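Local coordinates for putative transcriptional regulator TRANSCRIPTION REGULATOR protein (Rhizobium meliloti, PDB 5NLA) that binds c-di-GMP and regulates extracellular polysaccharide production as an AraC-like transcriptional activator, probably through sequence-specific DNA binding, at residues Leu197-Met208 and Ile223-Cys234; Ser47-Pro55 and Pro86-Leu94. One frame throughout, in Å; residues are numbered along the deposited sequence.

Contact 1. Residues Leu197-Met208 and Ile223-Cys234; sequences LADLLANYINGM and IVRTIRDMVVAC
Tyr-204 enters the opposing helix as a knob, its side chain set among Ile-223, Thr-226, Ile-227 and Met-230. Its CG stands anti to the backbone N (chi1 -171°), which carries the ring across toward 223-234. Thr-226 OG1 lies over one face of that ring, displaced toward the rim, with CE2 3.4 Å away. Ile-227 comes in at the edge, near the ring plane, its CG1 3.6 Å from Tyr-204 CE2. At the far end the hydroxyl reaches the start of the segment, where Tyr-204 OH is 3.6 Å from Ile-223 CG1.

Met-230 runs extended beyond CG and crosses the tyrosine side chain at about a right angle. Its CE comes to 3.6 Å from Tyr-204 CB, while SD lies 4.5 Å from the ring centroid, an oblique Met-aromatic contact. The two helices form an antiparallel pair, their axes 9.7 Å apart and their directions at 157°, and no hydrogen bond crosses between them. Ile-205, Ile-227 and Val-231 turn to the seven-stranded antiparallel sheet, touching Ile-169, Leu-171 and Met-173, so the pair packs as a layer on that sheet.

Leu-201 divides its two methyls between neighbours on the second helix: CD1 rests 3.5 Å from Met-230 CB, and CD2 goes to Cys-234 SG. Leu-201 also touches Phe-150 of strand 150-154. Nearer Ile-223, Met-208 SD meets both Ile-223 CG2 and Ile-227 CD1, the latter 3.8 Å away.

Contact 2. Residues Ser47-Pro55 and Pro86-Leu94; sequences SRFSTRDLP and PAELTGWHL
Arg-48 folds back on itself at chi2 (-54°) and chi3 (-42°), and this double bend lays its guanidinium flat on the indole of Trp-92. The residues belong to an antiparallel pair of strands at one edge of the seven-stranded sheet, where 49-52 is the outermost strand and 88-94 lies next to it.

The stack is a cation-pi contact: CZ of Arg-48 sits over the centre of the six-membered ring of Trp-92, 3.1 Å from its centroid, with the planes only 12° apart. Arg-48 NH1 meanwhile donates to two carbonyls, Gly-91 O across the contact and Ser-47 O beside it. Its bond to Gly-91 O is 2.8 Å long and comes in above the carbonyl plane. The indole has a second tie, a hydrogen bond from Trp-92 NE1 to Gln-101 OE1 of strand 97-104. Replacing Trp-92 by an alanine removes the indole and would probably leave the Arg-48 guanidinium without its flat support and Gln-101 OE1 without this donor.

Between the strands, Phe-49 pairs with Gly-91 and Thr-51 with Leu-89 as hydrogen-bonded pairs; the nearly straight bond from Leu-89 N to Thr-51 O is 2.7 Å. The face bearing Thr-51 and Leu-89 is covered by helices 59-67 and 373-376, with Trp-376 touching both residues.

On the face with Ser-50 and Thr-90, Arg-52 and Glu-88 run side by side. Their salt bridge is one of charges, as Glu-88 OE2 lies over the guanidinium face, 2.9 Å from Arg-52 NH2, while an N-H of NH2 is directed in plane at Ser-50 OG. Past the strand end, Asp-53 OD1 accepts from Ala-87 N at 3.1 Å, from the syn side and tilted out of the carboxylate plane.

In the fold
From the N-terminal end of the model, contact 2 comes first: 47-55 leads into helix 59-67 and strand 72-74, and the chain returns at 86-94 to close that loop along the sheet edge. Strands of both sheets follow before contact 1 opens; it then closes a shorter loop, the 14 residues between Met-208 and Ile-223, which include the turn between helices 196-211 and 220-234. The two contacts are in series, neither enclosing nor crossing the other. Their centres are 23 Å apart, yet they meet at Leu-94, whose CD1 packs against Ile-223 CG2 and Met-208 SD. Contact 2 thus supplies one edge of the seven-stranded sheet, and contact 1 the helical layer packed on it.

Contact 1. Residues Leu197-Met208 and Ile223-Cys234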
# COMPACT_ATOMS: atom_id res chain seq x y z
N LEU A 197 -21.32 3.75 -1.30
CA LEU A 197 -20.06 4.34 -1.76
C LEU A 197 -18.89 3.33 -1.84
O LEU A 197 -18.05 3.41 -2.73
CB LEU A 197 -19.73 5.54 -0.85
CG LEU A 197 -18.61 6.53 -1.18
CD1 LEU A 197 -18.25 6.63 -2.66
CD2 LEU A 197 -18.99 7.90 -0.63
N ALA A 198 -18.87 2.36 -0.93
CA ALA A 198 -17.97 1.21 -1.03
C ALA A 198 -18.48 0.12 -2.00
O ALA A 198 -17.67 -0.53 -2.67
CB ALA A 198 -17.74 0.61 0.35
N ASP A 199 -19.80 -0.10 -2.04
CA ASP A 199 -20.41 -0.99 -3.04
C ASP A 199 -20.07 -0.52 -4.45
O ASP A 199 -19.75 -1.33 -5.32
CB ASP A 199 -21.94 -1.09 -2.89
CG ASP A 199 -22.40 -2.21 -1.93
OD1 ASP A 199 -21.58 -3.02 -1.47
OD2 ASP A 199 -23.62 -2.28 -1.65
N LEU A 200 -20.12 0.80 -4.66
CA LEU A 200 -19.77 1.43 -5.94
C LEU A 200 -18.35 1.10 -6.35
O LEU A 200 -18.11 0.65 -7.47
CB LEU A 200 -19.90 2.96 -5.83
CG LEU A 200 -19.47 3.82 -7.02
CD1 LEU A 200 -20.37 3.55 -8.21
CD2 LEU A 200 -19.48 5.30 -6.65
N LEU A 201 -17.42 1.35 -5.43
CA LEU A 201 -16.00 1.06 -5.64
C LEU A 201 -15.78 -0.43 -5.87
O LEU A 201 -14.97 -0.81 -6.73
CB LEU A 201 -15.18 1.54 -4.45
CG LEU A 201 -13.65 1.31 -4.45
CD1 LEU A 201 -12.94 2.12 -5.54
CD2 LEU A 201 -13.10 1.67 -3.08
N ALA A 202 -16.49 -1.27 -5.12
CA ALA A 202 -16.41 -2.72 -5.30
C ALA A 202 -16.86 -3.11 -6.70
O ALA A 202 -16.16 -3.85 -7.39
CB ALA A 202 -17.24 -3.44 -4.26
N ASN A 203 -18.00 -2.57 -7.12
CA ASN A 203 -18.55 -2.83 -8.47
C ASN A 203 -17.53 -2.48 -9.56
O ASN A 203 -17.33 -3.27 -10.49
CB ASN A 203 -19.84 -2.04 -8.72
CG ASN A 203 -21.03 -2.55 -7.90
OD1 ASN A 203 -21.04 -3.68 -7.41
ND2 ASN A 203 -22.06 -1.70 -7.76
N TYR A 204 -16.91 -1.31 -9.44
CA TYR A 204 -15.93 -0.87 -10.43
C TYR A 204 -14.73 -1.80 -10.46
O TYR A 204 -14.28 -2.20 -11.53
CB TYR A 204 -15.47 0.57 -10.16
CG TYR A 204 -14.63 1.13 -11.30
CD1 TYR A 204 -15.21 1.44 -12.53
CD2 TYR A 204 -13.26 1.34 -11.16
CE1 TYR A 204 -14.45 1.94 -13.58
CE2 TYR A 204 -12.50 1.84 -12.20
CZ TYR A 204 -13.10 2.14 -13.41
OH TYR A 204 -12.35 2.64 -14.45
N ILE A 205 -14.21 -2.13 -9.28
CA ILE A 205 -13.05 -3.02 -9.16
C ILE A 205 -13.35 -4.43 -9.69
O ILE A 205 -12.49 -5.04 -10.32
CB ILE A 205 -12.53 -3.06 -7.69
CG1 ILE A 205 -11.92 -1.70 -7.32
CG2 ILE A 205 -11.48 -4.16 -7.50
CD1 ILE A 205 -11.78 -1.48 -5.83
N ASN A 206 -14.56 -4.93 -9.43
CA ASN A 206 -15.01 -6.22 -9.98
C ASN A 206 -15.07 -6.22 -11.50
O ASN A 206 -14.53 -7.13 -12.13
CB ASN A 206 -16.37 -6.61 -9.40
CG ASN A 206 -16.25 -7.29 -8.06
OD1 ASN A 206 -16.39 -6.66 -7.01
ND2 ASN A 206 -15.94 -8.58 -8.08
N GLY A 207 -15.71 -5.20 -12.07
CA GLY A 207 -15.74 -5.01 -13.52
C GLY A 207 -14.36 -4.91 -14.14
O GLY A 207 -14.12 -5.41 -15.24
N MET A 208 -13.44 -4.26 -13.43
CA MET A 208 -12.05 -4.15 -13.85
C MET A 208 -11.35 -5.51 -13.77
O MET A 208 -10.76 -5.95 -14.76
CB MET A 208 -11.33 -3.11 -12.98
CG MET A 208 -9.94 -2.70 -13.44
SD MET A 208 -8.99 -1.97 -12.09
CE MET A 208 -8.77 -3.37 -10.99
N ILE A 223 -8.75 4.82 -15.89
CA ILE A 223 -9.06 3.85 -14.84
C ILE A 223 -8.44 4.32 -13.53
O ILE A 223 -9.13 4.40 -12.51
CB ILE A 223 -8.58 2.41 -15.18
CG1 ILE A 223 -9.38 1.83 -16.35
CG2 ILE A 223 -8.73 1.47 -13.98
CD1 ILE A 223 -8.78 0.57 -16.95
N VAL A 224 -7.15 4.67 -13.59
CA VAL A 224 -6.43 5.14 -12.40
C VAL A 224 -7.13 6.35 -11.79
O VAL A 224 -7.25 6.45 -10.57
CB VAL A 224 -4.95 5.51 -12.72
CG1 VAL A 224 -4.25 6.04 -11.46
CG2 VAL A 224 -4.20 4.31 -13.30
N ARG A 225 -7.60 7.25 -12.65
CA ARG A 225 -8.26 8.47 -12.19
C ARG A 225 -9.60 8.21 -11.48
O ARG A 225 -9.86 8.82 -10.44
CB ARG A 225 -8.43 9.48 -13.34
CG ARG A 225 -8.17 10.91 -12.90
CD ARG A 225 -8.06 11.89 -14.06
NE ARG A 225 -7.36 13.10 -13.60
CZ ARG A 225 -7.58 14.35 -14.03
NH1 ARG A 225 -8.49 14.63 -14.96
NH2 ARG A 225 -6.87 15.35 -13.50
N THR A 226 -10.44 7.30 -11.99
CA THR A 226 -11.75 7.07 -11.34
C THR A 226 -11.54 6.27 -10.05
O THR A 226 -12.27 6.48 -9.07
CB THR A 226 -12.89 6.44 -12.23
OG1 THR A 226 -13.28 5.14 -11.76
CG2 THR A 226 -12.55 6.37 -13.71
N ILE A 227 -10.55 5.38 -10.03
CA ILE A 227 -10.16 4.70 -8.79
C ILE A 227 -9.65 5.71 -7.75
O ILE A 227 -10.01 5.61 -6.58
CB ILE A 227 -9.13 3.57 -9.03
CG1 ILE A 227 -9.81 2.43 -9.81
CG2 ILE A 227 -8.55 3.02 -7.71
CD1 ILE A 227 -8.89 1.29 -10.23
N ARG A 228 -8.85 6.68 -8.16
CA ARG A 228 -8.44 7.76 -7.25
C ARG A 228 -9.67 8.48 -6.68
O ARG A 228 -9.82 8.60 -5.46
CB ARG A 228 -7.52 8.76 -7.95
CG ARG A 228 -7.00 9.88 -7.06
CD ARG A 228 -6.36 10.99 -7.86
NE ARG A 228 -7.33 11.74 -8.66
CZ ARG A 228 -7.02 12.52 -9.70
NH1 ARG A 228 -5.76 12.68 -10.11
NH2 ARG A 228 -7.99 13.16 -10.36
N ASP A 229 -10.56 8.93 -7.56
CA ASP A 229 -11.74 9.68 -7.16
C ASP A 229 -12.66 8.85 -6.25
O ASP A 229 -13.04 9.30 -5.16
CB ASP A 229 -12.50 10.24 -8.38
CG ASP A 229 -11.72 11.36 -9.10
OD1 ASP A 229 -10.56 11.65 -8.72
OD2 ASP A 229 -12.28 11.96 -10.05
N MET A 230 -12.99 7.63 -6.69
CA MET A 230 -13.76 6.69 -5.87
C MET A 230 -13.13 6.49 -4.47
O MET A 230 -13.84 6.53 -3.46
CB MET A 230 -13.89 5.33 -6.57
CG MET A 230 -14.91 5.27 -7.68
SD MET A 230 -14.91 3.69 -8.53
CE MET A 230 -16.08 4.06 -9.82
N VAL A 231 -11.81 6.30 -4.41
CA VAL A 231 -11.14 6.06 -3.13
C VAL A 231 -11.27 7.27 -2.21
O VAL A 231 -11.74 7.16 -1.08
CB VAL A 231 -9.65 5.69 -3.30
CG1 VAL A 231 -8.87 5.86 -2.01
CG2 VAL A 231 -9.52 4.25 -3.80
N VAL A 232 -10.83 8.41 -2.71
CA VAL A 232 -10.85 9.63 -1.92
C VAL A 232 -12.28 10.02 -1.47
O VAL A 232 -12.47 10.54 -0.36
CB VAL A 232 -10.10 10.77 -2.67
CG1 VAL A 232 -10.90 11.31 -3.84
CG2 VAL A 232 -9.72 11.88 -1.72
N ALA A 233 -13.28 9.73 -2.31
CA ALA A 233 -14.70 9.87 -1.94
C ALA A 233 -15.14 8.92 -0.81
O ALA A 233 -15.87 9.33 0.09
CB ALA A 233 -15.59 9.66 -3.15
N CYS A 234 -14.71 7.66 -0.85
CA CYS A 234 -15.00 6.73 0.24
C CYS A 234 -14.46 7.18 1.60
O CYS A 234 -15.12 6.99 2.62
CB CYS A 234 -14.43 5.34 -0.05
SG CYS A 234 -15.25 4.47 -1.39

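Contact 2. Residues Ser47-Pro55 and Pro86-Leu94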
# COMPACT_ATOMS: atom_id res chain seq x y z
N SER A 47 1.68 -8.20 -19.23
CA SER A 47 1.67 -7.32 -18.03
C SER A 47 1.53 -8.14 -16.73
O SER A 47 0.84 -7.71 -15.79
CB SER A 47 0.54 -6.27 -18.17
OG SER A 47 -0.70 -6.88 -18.49
N ARG A 48 2.22 -9.28 -16.66
CA ARG A 48 1.91 -10.34 -15.68
C ARG A 48 3.01 -10.73 -14.71
O ARG A 48 4.15 -10.98 -15.12
CB ARG A 48 1.46 -11.61 -16.41
CG ARG A 48 0.31 -11.43 -17.39
CD ARG A 48 -0.91 -10.77 -16.76
NE ARG A 48 -1.17 -11.31 -15.43
CZ ARG A 48 -1.04 -10.66 -14.27
NH1 ARG A 48 -0.68 -9.38 -14.19
NH2 ARG A 48 -1.30 -11.31 -13.15
N PHE A 49 2.67 -10.80 -13.41
CA PHE A 49 3.53 -11.47 -12.44
C PHE A 49 2.74 -12.20 -11.35
O PHE A 49 1.69 -11.73 -10.89
CB PHE A 49 4.59 -10.52 -11.85
CG PHE A 49 5.95 -10.66 -12.51
CD1 PHE A 49 6.67 -11.87 -12.43
CD2 PHE A 49 6.52 -9.60 -13.23
CE1 PHE A 49 7.91 -12.01 -13.04
CE2 PHE A 49 7.77 -9.75 -13.84
CZ PHE A 49 8.47 -10.95 -13.74
N SER A 50 3.27 -13.36 -10.96
CA SER A 50 2.56 -14.34 -10.14
C SER A 50 3.48 -14.89 -9.06
O SER A 50 4.69 -14.99 -9.26
CB SER A 50 2.05 -15.48 -11.03
OG SER A 50 0.91 -16.12 -10.47
N THR A 51 2.91 -15.22 -7.92
CA THR A 51 3.62 -15.83 -6.80
C THR A 51 2.67 -16.80 -6.14
O THR A 51 1.59 -16.40 -5.70
CB THR A 51 4.06 -14.77 -5.78
OG1 THR A 51 5.23 -14.11 -6.26
CG2 THR A 51 4.39 -15.38 -4.41
N ARG A 52 3.04 -18.08 -6.10
CA ARG A 52 2.35 -19.04 -5.26
C ARG A 52 3.34 -19.99 -4.66
O ARG A 52 4.49 -20.03 -5.04
CB ARG A 52 1.28 -19.82 -6.04
CG ARG A 52 1.82 -20.82 -7.06
CD ARG A 52 0.76 -21.15 -8.10
NE ARG A 52 0.42 -19.99 -8.92
CZ ARG A 52 -0.50 -19.97 -9.88
NH1 ARG A 52 -1.23 -21.06 -10.16
NH2 ARG A 52 -0.72 -18.84 -10.56
N ASP A 53 2.86 -20.78 -3.73
CA ASP A 53 3.71 -21.76 -3.09
C ASP A 53 3.13 -23.17 -3.13
O ASP A 53 3.54 -24.01 -2.34
CB ASP A 53 4.00 -21.29 -1.66
CG ASP A 53 2.75 -20.98 -0.89
OD1 ASP A 53 1.82 -21.81 -0.93
OD2 ASP A 53 2.71 -19.91 -0.25
N LEU A 54 2.22 -23.44 -4.06
CA LEU A 54 1.67 -24.80 -4.23
C LEU A 54 2.70 -25.86 -4.67
O LEU A 54 2.58 -27.00 -4.27
CB LEU A 54 0.43 -24.81 -5.14
CG LEU A 54 -0.89 -24.27 -4.53
CD1 LEU A 54 -1.08 -22.77 -4.74
CD2 LEU A 54 -2.10 -25.04 -5.07
N PRO A 55 3.72 -25.49 -5.50
CA PRO A 55 4.77 -26.48 -5.85
C PRO A 55 5.86 -26.82 -4.79
O PRO A 55 6.44 -27.89 -4.88
CB PRO A 55 5.40 -25.89 -7.12
CG PRO A 55 4.38 -24.95 -7.66
CD PRO A 55 3.74 -24.36 -6.44
N PRO A 86 -1.03 -22.86 1.57
CA PRO A 86 -1.34 -22.58 0.17
C PRO A 86 -1.77 -21.13 -0.05
O PRO A 86 -2.83 -20.72 0.40
CB PRO A 86 -2.50 -23.52 -0.11
CG PRO A 86 -3.19 -23.68 1.20
CD PRO A 86 -2.16 -23.49 2.27
N ALA A 87 -0.93 -20.37 -0.75
CA ALA A 87 -1.14 -18.94 -0.95
C ALA A 87 -0.77 -18.50 -2.37
O ALA A 87 0.05 -19.14 -3.03
CB ALA A 87 -0.37 -18.13 0.08
N GLU A 88 -1.41 -17.42 -2.81
CA GLU A 88 -1.28 -16.90 -4.15
C GLU A 88 -1.33 -15.39 -4.11
O GLU A 88 -2.22 -14.82 -3.47
CB GLU A 88 -2.41 -17.40 -5.04
CG GLU A 88 -2.01 -18.39 -6.11
CD GLU A 88 -3.06 -18.49 -7.21
OE1 GLU A 88 -4.28 -18.39 -6.89
OE2 GLU A 88 -2.67 -18.64 -8.39
N LEU A 89 -0.38 -14.76 -4.79
CA LEU A 89 -0.40 -13.34 -5.10
C LEU A 89 -0.37 -13.24 -6.61
O LEU A 89 0.35 -14.00 -7.27
CB LEU A 89 0.82 -12.63 -4.52
CG LEU A 89 0.78 -11.88 -3.18
CD1 LEU A 89 1.45 -10.52 -3.31
CD2 LEU A 89 -0.62 -11.73 -2.59
N THR A 90 -1.14 -12.31 -7.14
CA THR A 90 -1.16 -12.08 -8.57
C THR A 90 -1.16 -10.57 -8.79
O THR A 90 -2.07 -9.89 -8.32
CB THR A 90 -2.39 -12.76 -9.20
OG1 THR A 90 -2.60 -14.04 -8.58
CG2 THR A 90 -2.20 -12.97 -10.69
N GLY A 91 -0.12 -10.06 -9.46
CA GLY A 91 0.15 -8.62 -9.56
C GLY A 91 -0.00 -8.03 -10.95
O GLY A 91 0.62 -8.51 -11.90
N TRP A 92 -0.83 -6.98 -11.07
CA TRP A 92 -1.00 -6.21 -12.30
C TRP A 92 -0.55 -4.77 -12.04
O TRP A 92 -0.96 -4.18 -11.04
CB TRP A 92 -2.46 -6.20 -12.75
CG TRP A 92 -3.15 -7.53 -12.72
CD1 TRP A 92 -3.62 -8.18 -11.61
CD2 TRP A 92 -3.47 -8.35 -13.84
NE1 TRP A 92 -4.20 -9.37 -11.98
CE2 TRP A 92 -4.11 -9.51 -13.33
CE3 TRP A 92 -3.24 -8.24 -15.22
CZ2 TRP A 92 -4.56 -10.54 -14.16
CZ3 TRP A 92 -3.68 -9.28 -16.05
CH2 TRP A 92 -4.33 -10.41 -15.52
N HIS A 93 0.27 -4.23 -12.94
CA HIS A 93 0.72 -2.84 -12.88
C HIS A 93 -0.14 -2.01 -13.81
O HIS A 93 -0.08 -2.19 -15.03
CB HIS A 93 2.18 -2.72 -13.34
CG HIS A 93 3.14 -3.49 -12.49
ND1 HIS A 93 3.45 -4.82 -12.73
CD2 HIS A 93 3.87 -3.13 -11.40
CE1 HIS A 93 4.32 -5.24 -11.83
NE2 HIS A 93 4.59 -4.23 -11.01
N LEU A 94 -0.98 -1.16 -13.26
CA LEU A 94 -1.72 -0.26 -14.09
C LEU A 94 -0.86 0.94 -13.92
O LEU A 94 -1.14 1.78 -13.09
CB LEU A 94 -3.07 0.03 -13.49
CG LEU A 94 -4.11 -1.03 -13.75
CD1 LEU A 94 -5.44 -0.52 -13.25
CD2 LEU A 94 -4.18 -1.25 -15.24